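Local atomic coordinates of Tv2483 (Treponema vincentii, PDB entry 6DET), a protein that binds L-arginine with high selectivity and, as a family 3 solute-binding lipoprotein, probably hands it to an ABC transporter for uptake. Residues 124-129 with 155-160; 245-250 with 260-265; 71-76 with 231-236; 177-182 with 198-203. All blocks are in the same frame, centred on the assembly; numbering follows the deposited sequence.

In the fold
The four contacts fall into two groups; interactions 1 and 4 lie across the chain's centre from interaction 3. Interactions 1 and 4 have centres 14 Å apart and touch: V127 and L129 of strand 120-129 meet L201 and L182. Interactions 2 and 3 have centres 16 Å apart and also touch, through T246 and R72; they draw on the consecutive helices 228-243 and 246-255. Between the groups the centres lie 27 to 36 Å apart. Along the chain, 71-76 comes first, then both pairs of interactions 1 and 4, then 231-236 and interaction 2. This order fits the two-lobed family fold, in which the chain leaves one lobe, builds the other and returns.

Interaction 1 (124-129 with 155-160)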
loop_
_atom_site.group_PDB
_atom_site.type_symbol
_atom_site.label_atom_id
_atom_site.label_comp_id
_atom_site.label_asym_id
_atom_site.label_seq_id
_atom_site.Cartn_x
_atom_site.Cartn_y
_atom_site.Cartn_z
ATOM N N LYS A 124 9.914 3.691 -0.742
ATOM C CA LYS A 124 10.480 2.495 -0.141
ATOM C C LYS A 124 11.784 2.892 0.535
ATOM O O LYS A 124 12.616 3.568 -0.062
ATOM C CB LYS A 124 10.723 1.437 -1.195
ATOM C CG LYS A 124 9.403 0.677 -1.513
ATOM C CD LYS A 124 9.552 -0.334 -2.611
ATOM C CE LYS A 124 8.245 -1.085 -2.855
ATOM N NZ LYS A 124 7.024 -0.244 -2.672
ATOM N N ILE A 125 11.960 2.433 1.771
ATOM C CA ILE A 125 13.117 2.739 2.588
ATOM C C ILE A 125 13.699 1.426 3.105
ATOM O O ILE A 125 13.014 0.404 3.183
ATOM C CB ILE A 125 12.740 3.675 3.747
ATOM C CG1 ILE A 125 11.645 3.047 4.607
ATOM C CG2 ILE A 125 12.245 5.006 3.191
ATOM C CD1 ILE A 125 11.315 3.795 5.858
ATOM N N VAL A 126 14.978 1.475 3.469
ATOM C CA VAL A 126 15.703 0.310 3.968
ATOM C C VAL A 126 15.960 0.506 5.451
ATOM O O VAL A 126 16.491 1.548 5.869
ATOM C CB VAL A 126 17.012 0.086 3.205
ATOM C CG1 VAL A 126 17.762 -1.102 3.813
ATOM C CG2 VAL A 126 16.710 -0.174 1.742
ATOM N N VAL A 127 15.599 -0.504 6.240
ATOM C CA VAL A 127 15.691 -0.453 7.692
ATOM C C VAL A 127 16.685 -1.512 8.143
ATOM O O VAL A 127 16.684 -2.637 7.626
ATOM C CB VAL A 127 14.313 -0.654 8.363
ATOM C CG1 VAL A 127 14.431 -0.690 9.888
ATOM C CG2 VAL A 127 13.334 0.471 7.930
ATOM N N THR A 128 17.553 -1.135 9.086
ATOM C CA THR A 128 18.531 -2.039 9.676
ATOM C C THR A 128 18.411 -1.960 11.190
ATOM O O THR A 128 17.631 -1.164 11.723
ATOM C CB THR A 128 19.969 -1.692 9.251
ATOM O OG1 THR A 128 20.313 -0.375 9.710
ATOM C CG2 THR A 128 20.111 -1.736 7.757
ATOM N N LEU A 129 19.201 -2.789 11.882
ATOM C CA LEU A 129 19.386 -2.627 13.318
ATOM C C LEU A 129 20.320 -1.452 13.587
ATOM O O LEU A 129 21.362 -1.314 12.941
ATOM C CB LEU A 129 19.948 -3.907 13.925
ATOM C CG LEU A 129 19.089 -5.156 13.729
ATOM C CD1 LEU A 129 19.855 -6.386 14.123
ATOM C CD2 LEU A 129 17.813 -5.048 14.535
ATOM N N GLU A 155 12.285 -5.597 -7.128
ATOM C CA GLU A 155 12.583 -4.719 -8.255
ATOM C C GLU A 155 13.145 -3.394 -7.776
ATOM O O GLU A 155 14.065 -2.841 -8.392
ATOM C CB GLU A 155 11.324 -4.474 -9.093
ATOM C CG GLU A 155 10.747 -5.700 -9.769
ATOM C CD GLU A 155 9.492 -5.379 -10.558
ATOM O OE1 GLU A 155 9.114 -4.188 -10.627
ATOM O OE2 GLU A 155 8.882 -6.319 -11.109
ATOM N N ALA A 156 12.605 -2.861 -6.679
ATOM C CA ALA A 156 13.142 -1.616 -6.149
ATOM C C ALA A 156 14.614 -1.777 -5.777
ATOM O O ALA A 156 15.436 -0.922 -6.112
ATOM C CB ALA A 156 12.327 -1.161 -4.946
ATOM N N LEU A 157 14.969 -2.890 -5.111
ATOM C CA LEU A 157 16.368 -3.107 -4.708
ATOM C C LEU A 157 17.268 -3.334 -5.915
ATOM O O LEU A 157 18.376 -2.781 -5.991
ATOM C CB LEU A 157 16.484 -4.306 -3.761
ATOM C CG LEU A 157 15.953 -4.203 -2.332
ATOM C CD1 LEU A 157 15.852 -5.630 -1.702
ATOM C CD2 LEU A 157 16.814 -3.276 -1.479
ATOM N N LEU A 158 16.829 -4.185 -6.849
ATOM C CA LEU A 158 17.587 -4.457 -8.068
ATOM C C LEU A 158 17.816 -3.211 -8.907
ATOM O O LEU A 158 18.642 -3.255 -9.828
ATOM C CB LEU A 158 16.869 -5.503 -8.924
ATOM C CG LEU A 158 17.215 -6.972 -8.673
ATOM C CD1 LEU A 158 17.163 -7.318 -7.200
ATOM C CD2 LEU A 158 16.275 -7.875 -9.460
ATOM N N ASN A 159 17.115 -2.118 -8.623
ATOM C CA ASN A 159 17.324 -0.862 -9.327
ATOM C C ASN A 159 18.276 0.081 -8.608
ATOM O O ASN A 159 18.503 1.197 -9.089
ATOM C CB ASN A 159 15.991 -0.168 -9.570
ATOM C CG ASN A 159 15.466 -0.445 -10.945
ATOM O OD1 ASN A 159 15.875 0.196 -11.915
ATOM N ND2 ASN A 159 14.589 -1.435 -11.055
ATOM N N VAL A 160 18.849 -0.345 -7.495
ATOM C CA VAL A 160 19.931 0.381 -6.838
ATOM C C VAL A 160 21.253 -0.136 -7.400
ATOM O O VAL A 160 21.541 -1.333 -7.318
ATOM C CB VAL A 160 19.852 0.193 -5.314
ATOM C CG1 VAL A 160 20.977 0.909 -4.601
ATOM C CG2 VAL A 160 18.486 0.676 -4.804
#
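K124 of strand 120-129 reaches A156 of helix 153-158 with the middle of its side chain. The chain leaves the strand toward the helix. CB and CG pass A156 at longer range, and CG lies beside the backbone N (chi1 -81°). CD makes the contact, at 3.7 Å from the A156 CB methyl. CE already leads away from the helix. A bend at chi4 (35°) then turns NZ toward its acid partners, and salt bridges tie it to E217 and D193. The K124 side chain comes within about 4 Å of the bound arginine. Two residues along the strand, V126 CG2 lies 4.5 Å from L157 CD2, a loose touch. L157 also packs on V191 and I169, so the helix lies against the sheet of this lobe. At the end of the helix, N159 ND2 gives a nearly straight bond to E155 O at 3.1 Å, with the donor above the carbonyl plane. No hydrogen bond joins the two segments. The helix therefore meets only carbon here, while the buried ammonium is answered by two carboxylates. That pairing probably offsets the lysine charge beside the ligand pocket.

Interaction 2 (245-250 with 260-265)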
loop_
_atom_site.group_PDB
_atom_site.type_symbol
_atom_site.label_atom_id
_atom_site.label_comp_id
_atom_site.label_asym_id
_atom_site.label_seq_id
_atom_site.Cartn_x
_atom_site.Cartn_y
_atom_site.Cartn_z
ATOM N N GLU A 245 -12.847 18.219 2.600
ATOM C CA GLU A 245 -11.926 18.068 3.734
ATOM C C GLU A 245 -12.157 16.774 4.501
ATOM O O GLU A 245 -11.476 16.553 5.528
ATOM C CB GLU A 245 -11.986 19.244 4.720
ATOM C CG GLU A 245 -11.241 20.476 4.211
ATOM C CD GLU A 245 -9.732 20.256 4.149
ATOM O OE1 GLU A 245 -9.153 19.847 5.176
ATOM O OE2 GLU A 245 -9.128 20.480 3.075
ATOM N N THR A 246 -13.057 15.900 4.047
ATOM C CA THR A 246 -13.252 14.624 4.741
ATOM C C THR A 246 -11.976 13.794 4.716
ATOM O O THR A 246 -11.538 13.265 5.748
ATOM C CB THR A 246 -14.405 13.843 4.108
ATOM O OG1 THR A 246 -15.607 14.615 4.186
ATOM C CG2 THR A 246 -14.636 12.528 4.841
ATOM N N ILE A 247 -11.346 13.683 3.550
ATOM C CA ILE A 247 -10.170 12.826 3.442
ATOM C C ILE A 247 -8.980 13.513 4.112
ATOM O O ILE A 247 -8.257 12.860 4.887
ATOM C CB ILE A 247 -9.890 12.442 1.980
ATOM C CG1 ILE A 247 -10.931 11.417 1.537
ATOM C CG2 ILE A 247 -8.493 11.825 1.855
ATOM C CD1 ILE A 247 -10.881 10.989 0.065
ATOM N N PRO A 248 -8.742 14.811 3.877
ATOM C CA PRO A 248 -7.690 15.502 4.643
ATOM C C PRO A 248 -7.816 15.303 6.138
ATOM O O PRO A 248 -6.809 15.150 6.838
ATOM C CB PRO A 248 -7.893 16.967 4.239
ATOM C CG PRO A 248 -8.346 16.867 2.791
ATOM C CD PRO A 248 -9.275 15.673 2.799
ATOM N N ASN A 249 -9.038 15.308 6.653
ATOM C CA ASN A 249 -9.223 15.113 8.076
ATOM C C ASN A 249 -9.009 13.661 8.483
ATOM O O ASN A 249 -8.491 13.412 9.573
ATOM C CB ASN A 249 -10.597 15.620 8.499
ATOM C CG ASN A 249 -10.620 17.129 8.640
ATOM O OD1 ASN A 249 -9.567 17.762 8.762
ATOM N ND2 ASN A 249 -11.807 17.713 8.606
ATOM N N PHE A 250 -9.358 12.697 7.625
ATOM C CA PHE A 250 -8.928 11.318 7.873
ATOM C C PHE A 250 -7.408 11.247 7.942
ATOM O O PHE A 250 -6.842 10.516 8.759
ATOM C CB PHE A 250 -9.404 10.355 6.771
ATOM C CG PHE A 250 -10.912 10.048 6.745
ATOM C CD1 PHE A 250 -11.705 10.080 7.886
ATOM C CD2 PHE A 250 -11.508 9.676 5.538
ATOM C CE1 PHE A 250 -13.067 9.766 7.821
ATOM C CE2 PHE A 250 -12.853 9.378 5.477
ATOM C CZ PHE A 250 -13.630 9.425 6.617
ATOM N N SER A 260 -2.957 13.994 1.843
ATOM C CA SER A 260 -3.739 13.585 0.679
ATOM C C SER A 260 -3.267 14.356 -0.553
ATOM O O SER A 260 -3.128 15.584 -0.501
ATOM C CB SER A 260 -5.226 13.849 0.914
ATOM O OG SER A 260 -5.966 13.507 -0.237
ATOM N N ILE A 261 -3.030 13.650 -1.659
ATOM C CA ILE A 261 -2.640 14.313 -2.903
ATOM C C ILE A 261 -3.699 14.151 -3.985
ATOM O O ILE A 261 -3.377 14.219 -5.175
ATOM C CB ILE A 261 -1.277 13.835 -3.405
ATOM C CG1 ILE A 261 -1.267 12.342 -3.662
ATOM C CG2 ILE A 261 -0.190 14.239 -2.385
ATOM C CD1 ILE A 261 -0.148 11.920 -4.550
ATOM N N LEU A 262 -4.954 13.909 -3.596
ATOM C CA LEU A 262 -5.998 13.654 -4.575
ATOM C C LEU A 262 -6.360 14.864 -5.419
ATOM O O LEU A 262 -7.126 14.700 -6.383
ATOM C CB LEU A 262 -7.251 13.149 -3.867
ATOM C CG LEU A 262 -7.250 11.643 -3.533
ATOM C CD1 LEU A 262 -8.308 11.320 -2.487
ATOM C CD2 LEU A 262 -7.508 10.742 -4.773
ATOM N N ASN A 263 -5.877 16.065 -5.075
ATOM C CA ASN A 263 -6.090 17.221 -5.944
ATOM C C ASN A 263 -4.949 17.422 -6.937
ATOM O O ASN A 263 -4.964 18.396 -7.697
ATOM C CB ASN A 263 -6.347 18.490 -5.114
ATOM C CG ASN A 263 -5.106 18.986 -4.348
ATOM O OD1 ASN A 263 -4.224 18.195 -4.030
ATOM N ND2 ASN A 263 -5.063 20.286 -4.033
ATOM N N VAL A 264 -3.986 16.504 -6.977
ATOM C CA VAL A 264 -2.947 16.520 -7.999
ATOM C C VAL A 264 -3.498 15.863 -9.254
ATOM O O VAL A 264 -4.128 14.796 -9.183
ATOM C CB VAL A 264 -1.681 15.789 -7.509
ATOM C CG1 VAL A 264 -0.661 15.703 -8.653
ATOM C CG2 VAL A 264 -1.104 16.489 -6.260
ATOM N N ARG A 265 -3.266 16.502 -10.396
ATOM C CA ARG A 265 -3.689 15.981 -11.689
ATOM C C ARG A 265 -2.554 15.197 -12.334
ATOM O O ARG A 265 -1.434 15.714 -12.504
ATOM C CB ARG A 265 -4.134 17.110 -12.608
ATOM C CG ARG A 265 -5.361 17.871 -12.172
ATOM C CD ARG A 265 -5.719 18.934 -13.255
ATOM N NE ARG A 265 -4.791 20.081 -13.328
ATOM C CZ ARG A 265 -3.877 20.290 -14.282
ATOM N NH1 ARG A 265 -3.718 19.438 -15.286
ATOM N NH2 ARG A 265 -3.109 21.374 -14.234
#
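I247 meets S260 and L262. Two aromatic rings lie nearby: Y61 of helix 61-73 touches I247 and F250, and F250 lies on the same helix as I247. One face of the F250 ring has T246 O 3.4 Å above its plane, offset toward the rim. The F250 side chain also packs on D64 of helix 61-73. The P248 ring follows I247 and rests on N242 and N258. I247 itself points at the tail and touches it with two branches. CG2 stands anti to the backbone N (the CG1 branch has chi1 -74°) and reaches S260, at 3.7 Å from S260 OG and 4.0 Å from S260 CB. The longer branch is extended and ends at CD1, which lies 3.6 Å from L262 CD1. The I247 and L262 side chains cross at about a right angle, and CD1 of each makes the touch. In the fold, this joins the first turn of helix 246-255 to the C-terminal tail. E245 is the N-cap of that helix. In family 3 binding proteins the chain returns to the first lobe before it ends, and these segments belong to that closing part. S260 OG touches the I247 methyl by van der Waals contact, and its polar partner is N242 OD1 of helix 228-243. From I261 to V264 the tail makes a type I turn, closed by V264 N to I261 O at 3.0 Å. L262 sits within this turn and packs further on T117, Y119 and N242.

Interaction 3 (71-76 with 231-236)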
loop_
_atom_site.group_PDB
_atom_site.type_symbol
_atom_site.label_atom_id
_atom_site.label_comp_id
_atom_site.label_asym_id
_atom_site.label_seq_id
_atom_site.Cartn_x
_atom_site.Cartn_y
_atom_site.Cartn_z
ATOM N N ARG A 71 -20.656 4.779 1.585
ATOM C CA ARG A 71 -21.845 5.369 2.175
ATOM C C ARG A 71 -22.453 6.387 1.224
ATOM O O ARG A 71 -23.662 6.387 0.991
ATOM C CB ARG A 71 -21.539 6.034 3.513
ATOM C CG ARG A 71 -22.814 6.551 4.193
ATOM C CD ARG A 71 -22.496 7.412 5.390
ATOM N NE ARG A 71 -21.942 8.696 4.973
ATOM C CZ ARG A 71 -22.681 9.726 4.565
ATOM N NH1 ARG A 71 -23.996 9.623 4.536
ATOM N NH2 ARG A 71 -22.105 10.858 4.184
ATOM N N ARG A 72 -21.619 7.263 0.666
ATOM C CA ARG A 72 -22.135 8.278 -0.251
ATOM C C ARG A 72 -22.723 7.660 -1.511
ATOM O O ARG A 72 -23.650 8.237 -2.104
ATOM C CB ARG A 72 -21.024 9.263 -0.616
ATOM C CG ARG A 72 -20.620 10.147 0.538
ATOM C CD ARG A 72 -19.555 11.183 0.168
ATOM N NE ARG A 72 -19.035 11.847 1.356
ATOM C CZ ARG A 72 -18.492 13.061 1.369
ATOM N NH1 ARG A 72 -18.404 13.768 0.247
ATOM N NH2 ARG A 72 -18.028 13.566 2.507
ATOM N N LEU A 73 -22.169 6.541 -1.978
ATOM C CA LEU A 73 -22.684 5.865 -3.168
ATOM C C LEU A 73 -23.892 4.988 -2.893
ATOM O O LEU A 73 -24.489 4.451 -3.845
ATOM C CB LEU A 73 -21.588 5.025 -3.813
ATOM C CG LEU A 73 -20.488 5.835 -4.499
ATOM C CD1 LEU A 73 -19.380 4.936 -4.924
ATOM C CD2 LEU A 73 -21.067 6.602 -5.718
ATOM N N GLY A 74 -24.305 4.863 -1.637
ATOM C CA GLY A 74 -25.479 4.060 -1.337
ATOM C C GLY A 74 -25.246 2.563 -1.411
ATOM O O GLY A 74 -26.207 1.808 -1.619
ATOM N N ILE A 75 -24.008 2.108 -1.191
ATOM C CA ILE A 75 -23.622 0.710 -1.333
ATOM C C ILE A 75 -22.868 0.288 -0.083
ATOM O O ILE A 75 -22.306 1.117 0.641
ATOM C CB ILE A 75 -22.751 0.455 -2.593
ATOM C CG1 ILE A 75 -21.410 1.191 -2.505
ATOM C CG2 ILE A 75 -23.518 0.869 -3.858
ATOM C CD1 ILE A 75 -20.527 1.015 -3.732
ATOM N N HIS A 76 -22.802 -1.051 0.129
ATOM C CA HIS A 76 -22.168 -1.571 1.337
ATOM C C HIS A 76 -20.699 -1.892 1.077
ATOM O O HIS A 76 -20.380 -2.587 0.100
ATOM C CB HIS A 76 -22.902 -2.823 1.829
ATOM C CG HIS A 76 -22.360 -3.374 3.113
ATOM N ND1 HIS A 76 -22.350 -2.650 4.288
ATOM C CD2 HIS A 76 -21.797 -4.572 3.405
ATOM C CE1 HIS A 76 -21.810 -3.380 5.247
ATOM N NE2 HIS A 76 -21.464 -4.549 4.739
ATOM N N VAL A 231 -14.500 2.914 -11.965
ATOM C CA VAL A 231 -13.412 3.765 -11.480
ATOM C C VAL A 231 -13.812 5.234 -11.582
ATOM O O VAL A 231 -13.541 6.026 -10.672
ATOM C CB VAL A 231 -12.112 3.468 -12.247
ATOM C CG1 VAL A 231 -11.030 4.538 -11.962
ATOM C CG2 VAL A 231 -11.584 2.103 -11.895
ATOM N N ALA A 232 -14.475 5.625 -12.679
ATOM C CA ALA A 232 -14.924 7.012 -12.823
ATOM C C ALA A 232 -15.883 7.412 -11.708
ATOM O O ALA A 232 -15.804 8.531 -11.187
ATOM C CB ALA A 232 -15.594 7.229 -14.182
ATOM N N LYS A 233 -16.819 6.526 -11.347
ATOM C CA LYS A 233 -17.744 6.828 -10.259
ATOM C C LYS A 233 -16.988 7.031 -8.961
ATOM O O LYS A 233 -17.224 7.995 -8.220
ATOM C CB LYS A 233 -18.769 5.691 -10.099
ATOM C CG LYS A 233 -20.061 6.114 -9.451
ATOM C CD LYS A 233 -20.931 6.769 -10.484
ATOM C CE LYS A 233 -22.198 7.303 -9.916
ATOM N NZ LYS A 233 -22.947 7.985 -10.988
ATOM N N ILE A 234 -16.086 6.093 -8.660
ATOM C CA ILE A 234 -15.256 6.157 -7.460
ATOM C C ILE A 234 -14.469 7.462 -7.432
ATOM O O ILE A 234 -14.421 8.165 -6.417
ATOM C CB ILE A 234 -14.308 4.954 -7.427
ATOM C CG1 ILE A 234 -15.082 3.627 -7.280
ATOM C CG2 ILE A 234 -13.263 5.150 -6.309
ATOM C CD1 ILE A 234 -15.722 3.441 -6.036
ATOM N N GLU A 235 -13.841 7.799 -8.547
ATOM C CA GLU A 235 -13.010 8.999 -8.573
ATOM C C GLU A 235 -13.849 10.252 -8.347
ATOM O O GLU A 235 -13.397 11.198 -7.692
ATOM C CB GLU A 235 -12.251 9.072 -9.892
ATOM C CG GLU A 235 -11.112 8.066 -9.966
ATOM C CD GLU A 235 -10.340 8.139 -11.256
ATOM O OE1 GLU A 235 -10.943 8.482 -12.306
ATOM O OE2 GLU A 235 -9.126 7.863 -11.214
ATOM N N SER A 236 -15.086 10.273 -8.854
ATOM C CA SER A 236 -15.922 11.445 -8.638
ATOM C C SER A 236 -16.196 11.672 -7.154
ATOM O O SER A 236 -16.181 12.812 -6.676
ATOM C CB SER A 236 -17.240 11.291 -9.393
ATOM O OG SER A 236 -18.007 12.462 -9.232
#
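A Schellman motif at G74 ends helix 61-73, and L73, the residue before the glycine, packs on K233 and I234 of helix 228-243. G74 has a positive phi (75°), and its N bonds back to R71 O at 3.1 Å. The turn sends the chain on toward strand 76-81. L73 spreads its two methyls over two neighbours. CD2 lies 3.9 Å from K233 CG, and CD1 lies 4.1 Å from I234 CD1. K233 uses the aliphatic base of its chain: CG is swung to the side of the carbonyl carbon (chi1 -156°), and a bend at chi2 carries the rest onward. The I234 side chain crosses that of L73 at about a right angle, and one terminal methyl of each makes the touch. I234 also packs on L69. W29 of helix 28-35 touches both L73 and K233, which makes this a meeting point of three helices. R72, the residue before L73, forms salt bridges to E240 of helix 228-243 and to D244 just beyond it. The contact between the two segments is thus wholly apolar, made of methyls and a lysine methylene without directional bonds, while charged pairs from the adjoining residue tie the same two helices together.

Interaction 4 (177-182 with 198-203); sequences QLYEAL and LDTLDK
Van der Waals touches around the Y179 hydroxyl carry this contact. Y179 points from helix 175-184 toward helix 200-203, and the hydroxyl end of the ring abuts two side chains. L201 CD2 is 3.6 Å from Y179 OH and sits at the ring edge, near the ring plane. T200 CG2 is 3.8 Å from Y179 OH and 4.1 Å from Y179 CZ, and approaches the ring obliquely. T200 offers its methyl because CG2 stands anti to the backbone N, while OG1 sits beside the backbone N (chi1 -61°). The T200 and Y179 side chains come from opposite directions.

Apolar contact is slighter. Y179 CE1 and L201 CD2 are 4.4 Å apart. L201 reaches on to I125 and V127 of strand 120-129, and Y179 lies on I190 and V192 of strand 189-193.

Among aromatic contacts, the Y179 ring meets that of Y207, with the planes at about 55°. No hydrogen bond links the two segments, and their nearest CA atoms, those of Y179 and T200, are 10.8 Å apart. The long tyrosine side chain spans that gap.

Strand 167-172, helix 175-184 and strand 189-193 form a beta-alpha-beta crossover, with strand 143-148 lying between the two strands and parallel to both. Y179 joins the helix of this unit to the short helix 200-203 further along the chain, at the surface of the second alpha/beta lobe.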
loop_
_atom_site.group_PDB
_atom_site.type_symbol
_atom_site.label_atom_id
_atom_site.label_comp_id
_atom_site.label_asym_id
_atom_site.label_seq_id
_atom_site.Cartn_x
_atom_site.Cartn_y
_atom_site.Cartn_z
ATOM N N GLN A 177 6.937 -10.398 9.754
ATOM C CA GLN A 177 8.012 -11.350 9.482
ATOM C C GLN A 177 9.305 -10.641 9.104
ATOM O O GLN A 177 10.399 -11.114 9.449
ATOM C CB GLN A 177 7.587 -12.316 8.378
ATOM C CG GLN A 177 6.722 -13.452 8.932
ATOM C CD GLN A 177 6.057 -14.265 7.858
ATOM O OE1 GLN A 177 6.385 -14.150 6.681
ATOM N NE2 GLN A 177 5.113 -15.112 8.263
ATOM N N LEU A 178 9.206 -9.524 8.375
ATOM C CA LEU A 178 10.406 -8.749 8.071
ATOM C C LEU A 178 11.135 -8.358 9.348
ATOM O O LEU A 178 12.354 -8.536 9.469
ATOM C CB LEU A 178 10.045 -7.491 7.269
ATOM C CG LEU A 178 9.168 -7.682 6.030
ATOM C CD1 LEU A 178 8.870 -6.322 5.436
ATOM C CD2 LEU A 178 9.838 -8.588 4.999
ATOM N N TYR A 179 10.414 -7.783 10.312
ATOM C CA TYR A 179 11.088 -7.322 11.524
ATOM C C TYR A 179 11.600 -8.487 12.347
ATOM O O TYR A 179 12.635 -8.364 13.020
ATOM C CB TYR A 179 10.142 -6.441 12.347
ATOM C CG TYR A 179 9.993 -5.062 11.758
ATOM C CD1 TYR A 179 10.937 -4.083 12.021
ATOM C CD2 TYR A 179 8.908 -4.739 10.939
ATOM C CE1 TYR A 179 10.831 -2.838 11.492
ATOM C CE2 TYR A 179 8.790 -3.461 10.382
ATOM C CZ TYR A 179 9.767 -2.520 10.674
ATOM O OH TYR A 179 9.713 -1.250 10.159
ATOM N N GLU A 180 10.906 -9.623 12.294
ATOM C CA GLU A 180 11.380 -10.812 13.002
ATOM C C GLU A 180 12.700 -11.298 12.426
ATOM O O GLU A 180 13.602 -11.696 13.173
ATOM C CB GLU A 180 10.345 -11.929 12.924
ATOM C CG GLU A 180 9.097 -11.686 13.735
ATOM C CD GLU A 180 7.974 -12.634 13.362
ATOM O OE1 GLU A 180 8.237 -13.631 12.652
ATOM O OE2 GLU A 180 6.826 -12.376 13.778
ATOM N N ALA A 181 12.824 -11.304 11.098
ATOM C CA ALA A 181 14.082 -11.708 10.481
ATOM C C ALA A 181 15.177 -10.698 10.798
ATOM O O ALA A 181 16.336 -11.074 11.010
ATOM C CB ALA A 181 13.900 -11.859 8.972
ATOM N N LEU A 182 14.815 -9.413 10.863
ATOM C CA LEU A 182 15.785 -8.382 11.213
ATOM C C LEU A 182 16.256 -8.547 12.652
ATOM O O LEU A 182 17.454 -8.416 12.939
ATOM C CB LEU A 182 15.184 -6.986 10.992
ATOM C CG LEU A 182 16.174 -5.822 11.023
ATOM C CD1 LEU A 182 17.233 -5.984 9.944
ATOM C CD2 LEU A 182 15.472 -4.489 10.881
ATOM N N LEU A 198 5.314 5.195 9.511
ATOM C CA LEU A 198 5.488 6.491 10.168
ATOM C C LEU A 198 5.401 6.382 11.689
ATOM O O LEU A 198 6.180 7.025 12.402
ATOM C CB LEU A 198 4.468 7.489 9.632
ATOM C CG LEU A 198 4.764 7.871 8.183
ATOM C CD1 LEU A 198 3.611 8.654 7.604
ATOM C CD2 LEU A 198 6.069 8.652 8.069
ATOM N N ASP A 199 4.471 5.581 12.215
ATOM C CA ASP A 199 4.453 5.362 13.662
ATOM C C ASP A 199 5.539 4.387 14.100
ATOM O O ASP A 199 6.204 4.616 15.116
ATOM C CB ASP A 199 3.091 4.837 14.120
ATOM C CG ASP A 199 1.952 5.799 13.821
ATOM O OD1 ASP A 199 2.209 7.021 13.736
ATOM O OD2 ASP A 199 0.796 5.323 13.692
ATOM N N THR A 200 5.708 3.276 13.373
ATOM C CA THR A 200 6.617 2.216 13.813
ATOM C C THR A 200 8.015 2.758 14.088
ATOM O O THR A 200 8.604 2.501 15.142
ATOM C CB THR A 200 6.679 1.109 12.747
ATOM O OG1 THR A 200 5.377 0.531 12.563
ATOM C CG2 THR A 200 7.674 0.010 13.135
ATOM N N LEU A 201 8.569 3.496 13.141
ATOM C CA LEU A 201 9.944 3.945 13.225
ATOM C C LEU A 201 10.076 5.296 13.915
ATOM O O LEU A 201 11.197 5.719 14.220
ATOM C CB LEU A 201 10.537 3.973 11.814
ATOM C CG LEU A 201 10.452 2.606 11.091
ATOM C CD1 LEU A 201 10.827 2.738 9.629
ATOM C CD2 LEU A 201 11.337 1.528 11.772
ATOM N N ASP A 202 8.957 5.974 14.173
ATOM C CA ASP A 202 8.960 7.074 15.127
ATOM C C ASP A 202 9.204 6.570 16.547
ATOM O O ASP A 202 9.777 7.290 17.372
ATOM C CB ASP A 202 7.627 7.824 15.049
ATOM C CG ASP A 202 7.664 9.163 15.748
ATOM O OD1 ASP A 202 7.968 10.172 15.079
ATOM O OD2 ASP A 202 7.377 9.210 16.962
ATOM N N LYS A 203 8.810 5.325 16.834
ATOM C CA LYS A 203 8.720 4.822 18.196
ATOM C C LYS A 203 9.644 3.647 18.510
ATOM O O LYS A 203 9.820 3.338 19.692
ATOM C CB LYS A 203 7.270 4.399 18.501
ATOM C CG LYS A 203 6.259 5.557 18.549
ATOM C CD LYS A 203 4.823 5.068 18.783
ATOM C CE LYS A 203 3.826 6.226 18.830
ATOM N NZ LYS A 203 2.426 5.789 19.117
#